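Local coordinates for extracellular solute-binding protein (Bordetella parapertussis, PDB 3PU5) that probably captures a small solute, perhaps a polyamine, outside the cytoplasmic membrane and delivers it to a membrane transporter, at residues 16-21 with 39-44; 68-73 with 241-246; 9-14 with 45-50. All coordinates share one frame; numbering follows the deposited sequence.

Contact 1 (16-21 with 39-44); sequences SFLENV and LVPGTN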
ATOM      1  N   SER A  16      11.097  -7.319  -8.216  1.00 15.66           N
ATOM      2  CA  SER A  16      10.155  -7.059  -9.290  1.00 18.86           C
ATOM      3  C   SER A  16       9.647  -5.615  -9.279  1.00 16.16           C
ATOM      4  O   SER A  16       9.395  -5.026 -10.332  1.00 14.35           O
ATOM      5  CB  SER A  16       8.978  -8.028  -9.170  1.00 18.30           C
ATOM      6  OG  SER A  16       8.181  -7.998 -10.334  1.00 30.76           O
ATOM      7  N   PHE A  17       9.486  -5.055  -8.083  1.00 15.06           N
ATOM      8  CA  PHE A  17       9.027  -3.676  -7.951  1.00 14.04           C
ATOM      9  C   PHE A  17      10.013  -2.766  -8.669  1.00 13.42           C
ATOM     10  O   PHE A  17       9.629  -1.998  -9.547  1.00 13.04           O
ATOM     11  CB  PHE A  17       8.922  -3.292  -6.474  1.00 11.26           C
ATOM     12  CG  PHE A  17       8.394  -1.897  -6.232  1.00 12.74           C
ATOM     13  CD1 PHE A  17       9.261  -0.812  -6.194  1.00 11.57           C
ATOM     14  CD2 PHE A  17       7.037  -1.675  -6.012  1.00 11.86           C
ATOM     15  CE1 PHE A  17       8.790   0.464  -5.958  1.00 11.36           C
ATOM     16  CE2 PHE A  17       6.555  -0.392  -5.763  1.00 12.17           C
ATOM     17  CZ  PHE A  17       7.435   0.679  -5.747  1.00 12.42           C
ATOM     18  N   LEU A  18      11.288  -2.868  -8.295  1.00 12.99           N
ATOM     19  CA  LEU A  18      12.336  -2.039  -8.883  1.00 15.27           C
ATOM     20  C   LEU A  18      12.469  -2.238 -10.403  1.00 14.62           C
ATOM     21  O   LEU A  18      12.654  -1.278 -11.154  1.00 12.69           O
ATOM     22  CB  LEU A  18      13.681  -2.291  -8.179  1.00 15.04           C
ATOM     23  CG  LEU A  18      14.815  -1.319  -8.522  1.00 17.45           C
ATOM     24  CD1 LEU A  18      15.845  -1.244  -7.392  1.00 17.25           C
ATOM     25  CD2 LEU A  18      15.489  -1.680  -9.835  1.00 16.59           C
ATOM     26  N   GLU A  19      12.387  -3.488 -10.844  1.00 15.39           N
ATOM     27  CA  GLU A  19      12.486  -3.802 -12.265  1.00 17.13           C
ATOM     28  C   GLU A  19      11.360  -3.115 -13.018  1.00 14.42           C
ATOM     29  O   GLU A  19      11.539  -2.637 -14.146  1.00 15.06           O
ATOM     30  CB  GLU A  19      12.389  -5.310 -12.481  1.00 18.65           C
ATOM     31  CG  GLU A  19      13.504  -6.099 -11.819  1.00 24.49           C
ATOM     32  CD  GLU A  19      13.276  -7.602 -11.893  1.00 29.32           C
ATOM     33  OE1 GLU A  19      12.194  -8.028 -12.374  1.00 32.63           O
ATOM     34  OE2 GLU A  19      14.184  -8.354 -11.465  1.00 38.55           O
ATOM     35  N   ASN A  20      10.190  -3.073 -12.391  1.00 12.37           N
ATOM     36  CA  ASN A  20       9.043  -2.474 -13.049  1.00 12.18           C
ATOM     37  C   ASN A  20       9.035  -0.958 -13.011  1.00 11.40           C
ATOM     38  O   ASN A  20       8.571  -0.331 -13.950  1.00 11.42           O
ATOM     39  CB  ASN A  20       7.739  -3.094 -12.561  1.00 12.67           C
ATOM     40  CG  ASN A  20       7.485  -4.440 -13.213  1.00 15.70           C
ATOM     41  OD1 ASN A  20       7.025  -4.501 -14.352  1.00 12.99           O
ATOM     42  ND2 ASN A  20       7.814  -5.520 -12.512  1.00 15.17           N
ATOM     43  N   VAL A  21       9.575  -0.372 -11.943  1.00 12.50           N
ATOM     44  CA  VAL A  21       9.808   1.065 -11.924  1.00 11.14           C
ATOM     45  C   VAL A  21      10.764   1.450 -13.049  1.00 11.59           C
ATOM     46  O   VAL A  21      10.551   2.440 -13.731  1.00 10.62           O
ATOM     47  CB  VAL A  21      10.404   1.543 -10.585  1.00 12.22           C
ATOM     48  CG1 VAL A  21      10.840   3.002 -10.708  1.00 10.41           C
ATOM     49  CG2 VAL A  21       9.389   1.376  -9.449  1.00 11.25           C
ATOM     50  N   LEU A  39      18.157   4.093 -10.615  1.00 12.00           N
ATOM     51  CA  LEU A  39      17.386   3.608  -9.478  1.00 11.67           C
ATOM     52  C   LEU A  39      18.347   2.994  -8.467  1.00 12.67           C
ATOM     53  O   LEU A  39      19.116   2.091  -8.810  1.00 10.29           O
ATOM     54  CB  LEU A  39      16.376   2.558  -9.935  1.00 12.34           C
ATOM     55  CG  LEU A  39      15.307   3.052 -10.914  1.00 15.72           C
ATOM     56  CD1 LEU A  39      14.495   1.885 -11.459  1.00 16.26           C
ATOM     57  CD2 LEU A  39      14.398   4.074 -10.242  1.00 13.56           C
ATOM     58  N   VAL A  40      18.303   3.488  -7.234  1.00 10.64           N
ATOM     59  CA  VAL A  40      19.202   3.029  -6.180  1.00 11.91           C
ATOM     60  C   VAL A  40      18.497   2.073  -5.215  1.00 13.59           C
ATOM     61  O   VAL A  40      17.689   2.507  -4.391  1.00 12.41           O
ATOM     62  CB  VAL A  40      19.742   4.229  -5.384  1.00 12.30           C
ATOM     63  CG1 VAL A  40      20.812   3.774  -4.412  1.00 14.50           C
ATOM     64  CG2 VAL A  40      20.291   5.303  -6.332  1.00 10.67           C
ATOM     65  N   PRO A  41      18.798   0.764  -5.311  1.00 14.06           N
ATOM     66  CA  PRO A  41      18.165  -0.220  -4.420  1.00 14.54           C
ATOM     67  C   PRO A  41      18.529  -0.025  -2.944  1.00 14.60           C
ATOM     68  O   PRO A  41      19.648   0.373  -2.630  1.00 13.93           O
ATOM     69  CB  PRO A  41      18.715  -1.567  -4.913  1.00 14.69           C
ATOM     70  CG  PRO A  41      19.287  -1.300  -6.266  1.00 17.86           C
ATOM     71  CD  PRO A  41      19.728   0.133  -6.264  1.00 15.37           C
ATOM     72  N   GLY A  42      17.591  -0.322  -2.049  1.00 13.53           N
ATOM     73  CA  GLY A  42      17.842  -0.187  -0.626  1.00 13.58           C
ATOM     74  C   GLY A  42      16.580  -0.361   0.199  1.00 15.98           C
ATOM     75  O   GLY A  42      15.473  -0.396  -0.349  1.00 13.46           O
ATOM     76  N   THR A  43      16.749  -0.479   1.516  1.00 13.94           N
ATOM     77  CA  THR A  43      15.616  -0.561   2.433  1.00 14.31           C
ATOM     78  C   THR A  43      15.095   0.825   2.760  1.00 13.52           C
ATOM     79  O   THR A  43      15.819   1.819   2.653  1.00 12.45           O
ATOM     80  CB  THR A  43      15.998  -1.216   3.773  1.00 15.36           C
ATOM     81  OG1 THR A  43      16.988  -0.412   4.431  1.00 13.88           O
ATOM     82  CG2 THR A  43      16.522  -2.631   3.566  1.00 15.58           C
ATOM     83  N   ASN A  44      13.838   0.881   3.179  1.00 13.48           N
ATOM     84  CA  ASN A  44      13.212   2.140   3.546  1.00 14.89           C
ATOM     85  C   ASN A  44      14.004   2.906   4.603  1.00 13.47           C
ATOM     86  O   ASN A  44      14.296   4.078   4.415  1.00 13.67           O
ATOM     87  CB  ASN A  44      11.761   1.911   3.987  1.00 14.44           C
ATOM     88  CG  ASN A  44      10.910   1.280   2.892  1.00 19.05           C
ATOM     89  OD1 ASN A  44      11.231   1.377   1.707  1.00 15.61           O
ATOM     90  ND2 ASN A  44       9.816   0.622   3.291  1.00 21.16           N
TER

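Contact 2 (68-73 with 241-246); sequences NDMYRL and GPVMAV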
ATOM      1  N   ASN A  68       6.252   4.972   6.551  1.00 16.07           N
ATOM      2  CA  ASN A  68       6.820   5.159   7.892  1.00 17.34           C
ATOM      3  C   ASN A  68       8.107   5.975   7.887  1.00 19.04           C
ATOM      4  O   ASN A  68       8.249   6.969   8.611  1.00 17.62           O
ATOM      5  CB  ASN A  68       7.114   3.810   8.530  1.00 22.68           C
ATOM      6  CG  ASN A  68       5.866   3.074   8.925  1.00 32.49           C
ATOM      7  OD1 ASN A  68       4.935   3.666   9.481  1.00 30.16           O
ATOM      8  ND2 ASN A  68       5.831   1.770   8.643  1.00 33.81           N
ATOM      9  N   ASP A  69       9.052   5.540   7.064  1.00 14.94           N
ATOM     10  CA  ASP A  69      10.339   6.209   6.988  1.00 15.95           C
ATOM     11  C   ASP A  69      10.242   7.537   6.254  1.00 15.75           C
ATOM     12  O   ASP A  69      10.938   8.492   6.613  1.00 15.86           O
ATOM     13  CB  ASP A  69      11.371   5.283   6.362  1.00 15.36           C
ATOM     14  CG  ASP A  69      11.712   4.135   7.273  1.00 18.21           C
ATOM     15  OD1 ASP A  69      12.366   4.387   8.309  1.00 17.09           O
ATOM     16  OD2 ASP A  69      11.289   2.997   6.975  1.00 17.94           O
HETATM   17  N   MSE A  70       9.359   7.613   5.257  1.00 12.93           N
HETATM   18  CA  MSE A  70       9.128   8.886   4.580  1.00 13.09           C
HETATM   19  C   MSE A  70       8.612   9.924   5.564  1.00 13.16           C
HETATM   20  O   MSE A  70       8.937  11.110   5.459  1.00 12.15           O
HETATM   21  CB  MSE A  70       8.152   8.753   3.407  1.00 12.35           C
HETATM   22  CG  MSE A  70       8.047  10.031   2.564  1.00 11.01           C
HETATM   23 SE   MSE A  70       9.718  10.381   1.584  1.00 24.93          SE
HETATM   24  CE  MSE A  70       9.683   8.806   0.408  1.00 11.03           C
ATOM     25  N   TYR A  71       7.799   9.483   6.518  1.00 14.32           N
ATOM     26  CA  TYR A  71       7.281  10.405   7.517  1.00 16.08           C
ATOM     27  C   TYR A  71       8.433  10.996   8.328  1.00 15.79           C
ATOM     28  O   TYR A  71       8.325  12.094   8.843  1.00 18.04           O
ATOM     29  CB  TYR A  71       6.259   9.723   8.429  1.00 18.83           C
ATOM     30  CG  TYR A  71       5.264  10.698   9.029  1.00 20.04           C
ATOM     31  CD1 TYR A  71       5.389  11.135  10.348  1.00 24.57           C
ATOM     32  CD2 TYR A  71       4.210  11.195   8.271  1.00 21.60           C
ATOM     33  CE1 TYR A  71       4.482  12.034  10.896  1.00 20.41           C
ATOM     34  CE2 TYR A  71       3.300  12.091   8.807  1.00 27.09           C
ATOM     35  CZ  TYR A  71       3.443  12.508  10.122  1.00 29.82           C
ATOM     36  OH  TYR A  71       2.539  13.406  10.659  1.00 36.44           O
ATOM     37  N   ARG A  72       9.545  10.272   8.423  1.00 16.90           N
ATOM     38  CA  ARG A  72      10.730  10.798   9.101  1.00 18.77           C
ATOM     39  C   ARG A  72      11.257  12.042   8.382  1.00 17.10           C
ATOM     40  O   ARG A  72      11.614  13.044   9.012  1.00 17.61           O
ATOM     41  CB  ARG A  72      11.837   9.734   9.172  1.00 20.12           C
ATOM     42  CG  ARG A  72      11.490   8.517  10.003  1.00 20.01           C
ATOM     43  CD  ARG A  72      12.465   7.370   9.733  1.00 22.34           C
ATOM     44  NE  ARG A  72      13.813   7.659  10.213  1.00 21.85           N
ATOM     45  CZ  ARG A  72      14.860   6.865  10.018  1.00 25.90           C
ATOM     46  NH1 ARG A  72      14.718   5.730   9.345  1.00 23.21           N
ATOM     47  NH2 ARG A  72      16.054   7.201  10.498  1.00 25.20           N
ATOM     48  N   LEU A  73      11.310  11.960   7.058  1.00 14.02           N
ATOM     49  CA  LEU A  73      11.834  13.034   6.235  1.00 15.14           C
ATOM     50  C   LEU A  73      10.886  14.220   6.222  1.00 14.64           C
ATOM     51  O   LEU A  73      11.307  15.365   6.092  1.00 16.42           O
ATOM     52  CB  LEU A  73      12.049  12.540   4.811  1.00 14.21           C
ATOM     53  CG  LEU A  73      13.193  11.555   4.692  1.00 15.27           C
ATOM     54  CD1 LEU A  73      13.613  11.448   3.236  1.00 14.36           C
ATOM     55  CD2 LEU A  73      14.333  12.054   5.547  1.00 16.46           C
ATOM     56  N   GLY A 241       0.563   2.405   0.125  1.00 10.21           N
ATOM     57  CA  GLY A 241       1.467   2.444  -1.002  1.00  9.61           C
ATOM     58  C   GLY A 241       2.716   3.233  -0.690  1.00  9.43           C
ATOM     59  O   GLY A 241       2.780   3.937   0.318  1.00  8.57           O
ATOM     60  N   PRO A 242       3.715   3.126  -1.572  1.00  9.05           N
ATOM     61  CA  PRO A 242       4.976   3.848  -1.395  1.00  9.78           C
ATOM     62  C   PRO A 242       4.782   5.325  -1.726  1.00  8.48           C
ATOM     63  O   PRO A 242       3.862   5.687  -2.459  1.00  7.97           O
ATOM     64  CB  PRO A 242       5.916   3.172  -2.398  1.00 10.60           C
ATOM     65  CG  PRO A 242       5.006   2.633  -3.486  1.00 11.21           C
ATOM     66  CD  PRO A 242       3.683   2.310  -2.802  1.00  9.61           C
ATOM     67  N   VAL A 243       5.627   6.176  -1.160  1.00 10.42           N
ATOM     68  CA  VAL A 243       5.494   7.617  -1.350  1.00  8.35           C
ATOM     69  C   VAL A 243       6.614   8.145  -2.235  1.00 10.46           C
ATOM     70  O   VAL A 243       7.743   7.636  -2.194  1.00  8.19           O
ATOM     71  CB  VAL A 243       5.505   8.360  -0.002  1.00  9.73           C
ATOM     72  CG1 VAL A 243       5.106   9.813  -0.185  1.00 10.82           C
ATOM     73  CG2 VAL A 243       4.558   7.688   0.970  1.00 12.31           C
HETATM   74  N   MSE A 244       6.292   9.150  -3.046  1.00  7.99           N
HETATM   75  CA  MSE A 244       7.294   9.816  -3.857  1.00  8.72           C
HETATM   76  C   MSE A 244       7.406  11.290  -3.469  1.00  9.49           C
HETATM   77  O   MSE A 244       6.403  11.965  -3.262  1.00  8.31           O
HETATM   78  CB  MSE A 244       6.964   9.702  -5.344  1.00  7.64           C
HETATM   79  CG  MSE A 244       8.097  10.193  -6.243  1.00 10.63           C
HETATM   80 SE   MSE A 244       7.774   9.791  -8.157  1.00 19.98          SE
HETATM   81  CE  MSE A 244       8.128   7.862  -8.158  1.00 11.34           C
ATOM     82  N   ALA A 245       8.635  11.784  -3.398  1.00  8.90           N
ATOM     83  CA  ALA A 245       8.896  13.163  -3.015  1.00 10.85           C
ATOM     84  C   ALA A 245      10.201  13.675  -3.623  1.00 12.71           C
ATOM     85  O   ALA A 245      11.127  12.900  -3.899  1.00  9.49           O
ATOM     86  CB  ALA A 245       8.939  13.298  -1.482  1.00  9.40           C
ATOM     87  N   VAL A 246      10.264  14.992  -3.799  1.00 12.82           N
ATOM     88  CA  VAL A 246      11.469  15.671  -4.253  1.00 12.83           C
ATOM     89  C   VAL A 246      12.372  16.019  -3.065  1.00 12.96           C
ATOM     90  O   VAL A 246      11.935  16.674  -2.119  1.00 13.55           O
ATOM     91  CB  VAL A 246      11.116  16.974  -4.996  1.00 10.95           C
ATOM     92  CG1 VAL A 246      12.390  17.707  -5.420  1.00 12.06           C
ATOM     93  CG2 VAL A 246      10.237  16.674  -6.208  1.00 11.78           C
TER

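Contact 3 (9-14 with 45-50); sequences YVTSSG and PAHALK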
ATOM      1  N   TYR A   9      19.031  10.660  -9.503  1.00 11.32           N
ATOM      2  CA  TYR A   9      19.054   9.438  -8.713  1.00 12.16           C
ATOM      3  C   TYR A   9      17.743   9.306  -7.925  1.00 11.56           C
ATOM      4  O   TYR A   9      17.310  10.238  -7.238  1.00 10.35           O
ATOM      5  CB  TYR A   9      20.295   9.394  -7.803  1.00 12.43           C
ATOM      6  CG  TYR A   9      21.584   9.266  -8.592  1.00 13.22           C
ATOM      7  CD1 TYR A   9      22.157  10.375  -9.207  1.00 13.78           C
ATOM      8  CD2 TYR A   9      22.211   8.038  -8.743  1.00 13.19           C
ATOM      9  CE1 TYR A   9      23.340  10.259  -9.944  1.00 15.83           C
ATOM     10  CE2 TYR A   9      23.384   7.910  -9.477  1.00 12.51           C
ATOM     11  CZ  TYR A   9      23.943   9.021 -10.075  1.00 13.39           C
ATOM     12  OH  TYR A   9      25.102   8.892 -10.798  1.00 14.37           O
ATOM     13  N   VAL A  10      17.102   8.153  -8.068  1.00 10.90           N
ATOM     14  CA  VAL A  10      15.785   7.904  -7.486  1.00  9.92           C
ATOM     15  C   VAL A  10      15.844   6.613  -6.688  1.00 10.69           C
ATOM     16  O   VAL A  10      16.224   5.556  -7.219  1.00  9.64           O
ATOM     17  CB  VAL A  10      14.687   7.753  -8.589  1.00 11.64           C
ATOM     18  CG1 VAL A  10      13.294   7.527  -7.949  1.00 10.35           C
ATOM     19  CG2 VAL A  10      14.661   8.980  -9.503  1.00  8.87           C
ATOM     20  N   THR A  11      15.473   6.686  -5.414  1.00  9.83           N
ATOM     21  CA  THR A  11      15.535   5.499  -4.574  1.00  9.98           C
ATOM     22  C   THR A  11      14.504   4.483  -5.029  1.00 11.71           C
ATOM     23  O   THR A  11      13.480   4.834  -5.624  1.00  9.98           O
ATOM     24  CB  THR A  11      15.296   5.820  -3.091  1.00 11.63           C
ATOM     25  OG1 THR A  11      13.930   6.204  -2.894  1.00 10.68           O
ATOM     26  CG2 THR A  11      16.210   6.937  -2.629  1.00 10.86           C
ATOM     27  N   SER A  12      14.791   3.222  -4.746  1.00 10.73           N
ATOM     28  CA  SER A  12      13.836   2.156  -4.957  1.00 12.77           C
ATOM     29  C   SER A  12      14.186   0.994  -4.032  1.00 14.31           C
ATOM     30  O   SER A  12      15.144   1.073  -3.251  1.00 12.75           O
ATOM     31  CB  SER A  12      13.830   1.721  -6.423  1.00 13.17           C
ATOM     32  OG  SER A  12      12.639   1.022  -6.726  1.00 12.42           O
ATOM     33  N   SER A  13      13.412  -0.083  -4.113  1.00 13.51           N
ATOM     34  CA  SER A  13      13.585  -1.192  -3.187  1.00 13.14           C
ATOM     35  C   SER A  13      14.435  -2.297  -3.801  1.00 15.84           C
ATOM     36  O   SER A  13      15.653  -2.337  -3.616  1.00 16.10           O
ATOM     37  CB  SER A  13      12.221  -1.743  -2.755  1.00 14.55           C
ATOM     38  OG  SER A  13      11.373  -1.956  -3.875  1.00 13.84           O
ATOM     39  N   GLY A  14      13.786  -3.196  -4.530  1.00 15.50           N
ATOM     40  CA  GLY A  14      14.492  -4.262  -5.208  1.00 15.79           C
ATOM     41  C   GLY A  14      13.517  -5.199  -5.881  1.00 18.50           C
ATOM     42  O   GLY A  14      12.309  -4.953  -5.903  1.00 14.79           O
ATOM     43  N   PRO A  45      14.359   2.241   5.722  1.00 15.92           N
ATOM     44  CA  PRO A  45      15.109   2.890   6.809  1.00 14.72           C
ATOM     45  C   PRO A  45      16.487   3.386   6.390  1.00 14.24           C
ATOM     46  O   PRO A  45      16.909   4.435   6.863  1.00 12.94           O
ATOM     47  CB  PRO A  45      15.287   1.773   7.836  1.00 15.17           C
ATOM     48  CG  PRO A  45      14.258   0.776   7.523  1.00 18.17           C
ATOM     49  CD  PRO A  45      13.936   0.876   6.078  1.00 14.81           C
ATOM     50  N   ALA A  46      17.181   2.630   5.538  1.00 14.16           N
ATOM     51  CA  ALA A  46      18.518   3.007   5.080  1.00 15.31           C
ATOM     52  C   ALA A  46      18.467   4.228   4.162  1.00 14.95           C
ATOM     53  O   ALA A  46      19.256   5.163   4.309  1.00 14.24           O
ATOM     54  CB  ALA A  46      19.197   1.840   4.373  1.00 14.72           C
ATOM     55  N   HIS A  47      17.544   4.207   3.207  1.00 12.58           N
ATOM     56  CA  HIS A  47      17.357   5.354   2.323  1.00 13.73           C
ATOM     57  C   HIS A  47      17.035   6.620   3.120  1.00 13.98           C
ATOM     58  O   HIS A  47      17.654   7.657   2.921  1.00 12.83           O
ATOM     59  CB  HIS A  47      16.245   5.084   1.310  1.00 12.58           C
ATOM     60  CG  HIS A  47      16.696   4.307   0.112  1.00 13.14           C
ATOM     61  ND1 HIS A  47      15.898   3.373  -0.517  1.00 13.44           N
ATOM     62  CD2 HIS A  47      17.864   4.328  -0.573  1.00 10.95           C
ATOM     63  CE1 HIS A  47      16.552   2.859  -1.545  1.00 11.20           C
ATOM     64  NE2 HIS A  47      17.746   3.425  -1.602  1.00 12.23           N
ATOM     65  N   ALA A  48      16.064   6.525   4.026  1.00 13.96           N
ATOM     66  CA  ALA A  48      15.661   7.676   4.830  1.00 13.06           C
ATOM     67  C   ALA A  48      16.816   8.203   5.669  1.00 13.90           C
ATOM     68  O   ALA A  48      17.058   9.404   5.696  1.00 16.18           O
ATOM     69  CB  ALA A  48      14.485   7.338   5.711  1.00 13.35           C
ATOM     70  N   LEU A  49      17.533   7.320   6.359  1.00 16.19           N
ATOM     71  CA  LEU A  49      18.648   7.786   7.191  1.00 18.03           C
ATOM     72  C   LEU A  49      19.725   8.461   6.335  1.00 17.64           C
ATOM     73  O   LEU A  49      20.299   9.490   6.717  1.00 16.98           O
ATOM     74  CB  LEU A  49      19.256   6.651   8.025  1.00 19.12           C
ATOM     75  CG  LEU A  49      20.386   7.129   8.955  1.00 20.69           C
ATOM     76  CD1 LEU A  49      19.877   8.194   9.921  1.00 17.83           C
ATOM     77  CD2 LEU A  49      21.022   5.976   9.724  1.00 24.97           C
ATOM     78  N   LYS A  50      19.986   7.889   5.167  1.00 15.38           N
ATOM     79  CA  LYS A  50      20.988   8.464   4.279  1.00 19.01           C
ATOM     80  C   LYS A  50      20.596   9.874   3.866  1.00 18.49           C
ATOM     81  O   LYS A  50      21.427  10.774   3.862  1.00 17.33           O
ATOM     82  CB  LYS A  50      21.205   7.596   3.048  1.00 17.53           C
ATOM     83  CG  LYS A  50      22.311   8.113   2.147  1.00 23.06           C
ATOM     84  CD  LYS A  50      22.951   6.965   1.389  1.00 26.45           C
ATOM     85  CE  LYS A  50      24.040   7.443   0.444  1.00 24.29           C
ATOM     86  NZ  LYS A  50      24.584   6.270  -0.282  1.00 26.49           N
TER

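Contact 1 (16-21 with 39-44)
The CD1 methyl of Leu-18 lies over one face of the Pro-41 pyrrolidine ring. It comes nearest the CG and CB side of that ring, with Leu-18 CD1 3.6 Å from Pro-41 CG. The peptide carbonyl of Leu-18 is the other flat group met across the contact. Its oxygen lies against a methyl, with Leu-18 O 3.7 Å from Leu-39 CD1. Within the helix, the Asn-20 amide is used at its edge. Asn-20 ND2 donates to Ser-16 O at 2.7 Å, nearly in its own amide plane. Asn-20 N reaches the same oxygen from the opposite face of the carbonyl, so two donors of one residue grip Ser-16 O.

Segment 16-21 belongs to helix 15-33 and segment 39-44 to strand 36-41. With strand 7-12 they form a beta-alpha-beta crossover. The helix covers the two parallel strands and runs almost antiparallel to 39-41, at an angle of 173° and an axis distance of 9.9 Å.

The rest of the interface is aliphatic. Leu-18 and Leu-39 pass alongside each other in opposite senses, and Leu-18 CD2 meets Leu-39 CD1 at 4.0 Å. One turn on, CG1 of Val-21 is anti to the backbone N (chi1 171°). This directs it between the two methyls of Leu-39, 3.7 Å from CD2 of that leucine. Phe-17 turns to another neighbour and stacks edge-to-face with Phe-271. Beyond the strand, Thr-43 is the N-cap of helix 44-53, and its OG1 accepts from Ala-46 N.

Contact 2 (68-73 with 241-246)
Met-70, a selenomethionine in this crystal, carries the helix side of the contact alone. It meets Val-243 and Ala-245 of the strand. Its CG is anti to the backbone N (chi1 -172°), which carries the chain out from the helix toward the sheet. The next two torsions are both bent and of the same sign (chi2 68°, chi3 65°), so the chain curls instead of running straight. Three successive atoms then find different partners. Met-70 CG lies 4.0 Å from Val-243 CB. Met-70 SE rests against the Ala-245 methyl, 4.3 Å from its CB. The terminal methyl turns to the strand backbone and places Met-70 CE 3.5 Å from Val-243 O.

Val-243 answers with one branch. Its CG1 lies 4.0 Å from Met-70 CG. The two side chains cross at a slant. Val-243 and Ala-245 are two residues apart, so both face the helix. Met-244 between them points to the other side of the sheet, where it touches Tyr-108.

Strand 238-246 runs antiparallel to its neighbour 62-65. Val-243 pairs through its backbone with Phe-65, and Ala-245 with Ala-63. A reversed strand at this place in the lobe is characteristic of type 2 periplasmic binding proteins, consistent with the family. Helix 67-75 follows strand 62-65 and covers this face of the sheet. Met-70 also touches Ala-63 and Phe-65.

On the same helix, Arg-72 and Asp-69 form a salt bridge one turn apart. Arg-72 NH1 donates to Asp-69 OD1 at 2.9 Å. The acceptor is nearly in the guanidinium plane and is met on its anti side, somewhat out of the carboxylate plane.

Contact 3 (9-14 with 45-50)
A CH-pi contact joins Thr-11 to His-47. Thr-11 CB stands over the centre of the imidazole, 3.5 Å from the ring centroid and only 9° off the ring normal. The threonine methyl lies over the same face, with Thr-11 CG2 3.8 Å from His-47 CG. The two side chains run past each other in opposite directions.

Polar interactions explain how the threonine is held. Its OG1 sits between the backbone N and the carbonyl carbon (chi1 69°) and is hydrogen-bonded to Ala-64 N. This fixes the rotation of the side chain and places the CB and the methyl against the ring. In the backbone, Thr-11 is hydrogen-bonded to Val-62, which ties strand 7-12 to strand 62-65. Ser-12 O lies at the ring edge, but too close as modelled, and the orientation of the imidazole is uncertain, so nothing is concluded there.

Among apolar neighbours, Phe-65 of strand 62-65 touches both Thr-11 and His-47.

Thus His-47, on the first turn of helix 44-53, packs its ring against Thr-11 of strand 7-12 and Phe-65 of the neighbouring strand 62-65. Helix 44-53 follows strand 36-41, leads on to strand 62-65 and packs on the sheet through strand 7-12, as in the alpha/beta lobe of periplasmic solute-binding proteins.

How the contacts relate
All three contacts lie in one lobe. Contacts 1 and 3 have centres about 9 Å apart and lie on the neighbouring parallel strands 36-41 and 7-12 of one sheet. Val-40 N is 2.9 Å from Val-10 O, a probable hydrogen bond. Along the chain, contact 1 is nested inside the loop closed by contact 3. The centre of contact 2 is about 10 Å from that of contact 3. Asp-69 CB packs on Ala-48 CB at 3.8 Å, so helices 44-53 and 67-75 lie side by side. Contacts 1 and 2 are about 14 Å apart between centres, yet Phe-17 CZ reaches Pro-242 CG at 3.9 Å. In this family the solute usually binds between two lobes.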